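Local coordinates for uncharacterized hypothetical protein (Parabacteroides merdae, PDB 4EI0), which is of unknown function, a member of the DUF4466 family built largely from antiparallel beta-sheets, at residues P187-A190 / A191-D194. Numbering follows the deposited sequence.
Sequences PSLA and AKID
L189 sets its CD2 methyl against the aliphatic stem of K192, 4.1 Å from CE, the two side chains running alongside each other in the same direction. A bend of the lysine chain at chi3 (68°) helps bring CE beside CD2, and NZ, beyond CE, is hydrogen-bonded to N170 OD1 and to the OH of Y178, whose side chain L189 also touches. The backbone here winds by i to i+3 bonds: A191 N reaches S188 O at 3.2 Å, K192 N reaches L189 O at 2.9 Å, and I193 N closes the series on A190 O at 3.2 Å. I193 swings CG1 back beside its own backbone N (chi1 -53°), and that carbon packs against L189 O at 3.6 Å. A water lies within hydrogen-bonding reach of both A190 O and I193 O (2.7 Å from the latter) and can donate to either, linking A190 O with the carbonyl of I193, where the backbone becomes extended. L189 and A190 meanwhile rest on L183 of helix 180-185, and D194 bonds to L166 through its backbone. Successive i to i+3 bonds of this kind mark a run of overlapping beta-turns, with helical phi/psi over 188-192, in the loop that joins helix 180-185 to strand 195-199.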
ATOM      1  N   PRO B 187      21.122 -28.990 -48.892  1.00 51.36           N
ATOM      2  CA  PRO B 187      21.103 -30.398 -48.504  1.00 51.71           C
ATOM      3  C   PRO B 187      22.065 -30.772 -47.349  1.00 67.80           C
ATOM      4  O   PRO B 187      21.868 -31.782 -46.694  1.00 65.78           O
ATOM      5  CB  PRO B 187      21.466 -31.137 -49.793  1.00 57.92           C
ATOM      6  CG  PRO B 187      21.126 -30.191 -50.905  1.00 61.61           C
ATOM      7  CD  PRO B 187      21.327 -28.812 -50.338  1.00 60.24           C
ATOM      8  N   SER B 188      23.091 -29.962 -47.124  1.00 57.34           N
ATOM      9  CA  SER B 188      24.052 -30.182 -46.042  1.00 67.94           C
ATOM     10  C   SER B 188      23.389 -30.148 -44.653  1.00 60.12           C
ATOM     11  O   SER B 188      23.932 -30.700 -43.729  1.00 57.72           O
ATOM     12  CB  SER B 188      25.189 -29.111 -46.083  1.00 59.63           C
ATOM     13  OG  SER B 188      24.698 -27.798 -45.777  1.00 61.84           O
ATOM     14  N   LEU B 189      22.247 -29.476 -44.496  1.00 57.72           N
ATOM     15  CA  LEU B 189      21.591 -29.454 -43.211  1.00 51.08           C
ATOM     16  C   LEU B 189      21.251 -30.866 -42.726  1.00 47.69           C
ATOM     17  O   LEU B 189      21.167 -31.050 -41.521  1.00 50.21           O
ATOM     18  CB  LEU B 189      20.331 -28.567 -43.191  1.00 57.27           C
ATOM     19  CG  LEU B 189      20.576 -27.081 -43.394  1.00 58.14           C
ATOM     20  CD1 LEU B 189      19.216 -26.463 -43.667  1.00 61.19           C
ATOM     21  CD2 LEU B 189      21.250 -26.414 -42.176  1.00 55.66           C
ATOM     22  N   ALA B 190      21.035 -31.840 -43.612  1.00 46.25           N
ATOM     23  CA  ALA B 190      20.759 -33.224 -43.208  1.00 55.69           C
ATOM     24  C   ALA B 190      21.768 -33.787 -42.183  1.00 51.54           C
ATOM     25  O   ALA B 190      21.385 -34.540 -41.297  1.00 54.48           O
ATOM     26  CB  ALA B 190      20.641 -34.144 -44.413  1.00 47.54           C
ATOM     27  N   ALA B 191      23.026 -33.374 -42.263  1.00 61.24           N
ATOM     28  CA  ALA B 191      24.074 -33.821 -41.328  1.00 57.83           C
ATOM     29  C   ALA B 191      23.867 -33.329 -39.878  1.00 54.13           C
ATOM     30  O   ALA B 191      24.386 -33.910 -38.969  1.00 65.98           O
ATOM     31  CB  ALA B 191      25.442 -33.455 -41.859  1.00 46.24           C
ATOM     32  N   LYS B 192      23.113 -32.249 -39.681  1.00 50.88           N
ATOM     33  CA  LYS B 192      22.771 -31.692 -38.350  1.00 54.08           C
ATOM     34  C   LYS B 192      21.503 -32.321 -37.732  1.00 44.42           C
ATOM     35  O   LYS B 192      21.165 -31.996 -36.603  1.00 50.52           O
ATOM     36  CB  LYS B 192      22.490 -30.170 -38.463  1.00 62.62           C
ATOM     37  CG  LYS B 192      23.706 -29.301 -38.298  1.00 66.06           C
ATOM     38  CD  LYS B 192      23.569 -27.961 -39.004  1.00 73.46           C
ATOM     39  CE  LYS B 192      22.523 -27.104 -38.356  1.00 59.60           C
ATOM     40  NZ  LYS B 192      22.915 -25.677 -38.267  1.00 52.97           N
ATOM     41  N   ILE B 193      20.785 -33.155 -38.493  1.00 47.98           N
ATOM     42  CA  ILE B 193      19.491 -33.643 -38.058  1.00 46.42           C
ATOM     43  C   ILE B 193      19.688 -34.846 -37.165  1.00 51.44           C
ATOM     44  O   ILE B 193      20.360 -35.818 -37.546  1.00 44.16           O
ATOM     45  CB  ILE B 193      18.555 -34.038 -39.213  1.00 47.21           C
ATOM     46  CG1 ILE B 193      18.423 -32.886 -40.215  1.00 46.23           C
ATOM     47  CG2 ILE B 193      17.167 -34.424 -38.637  1.00 45.11           C
ATOM     48  CD1 ILE B 193      18.155 -31.544 -39.624  1.00 49.25           C
ATOM     49  N   ASP B 194      19.049 -34.776 -35.995  1.00 50.62           N
ATOM     50  CA  ASP B 194      19.085 -35.813 -34.992  1.00 46.56           C
ATOM     51  C   ASP B 194      17.835 -36.687 -34.986  1.00 46.12           C
ATOM     52  O   ASP B 194      17.928 -37.907 -34.773  1.00 44.69           O
ATOM     53  CB  ASP B 194      19.378 -35.143 -33.619  1.00 46.03           C
ATOM     54  CG  ASP B 194      20.731 -34.453 -33.639  1.00 52.83           C
ATOM     55  OD1 ASP B 194      21.691 -35.169 -34.024  1.00 59.62           O
ATOM     56  OD2 ASP B 194      20.841 -33.227 -33.375  1.00 48.71           O
TER
HETATM   57  O   HOH W   1      22.297 -36.653 -39.257  1.00 51.44           O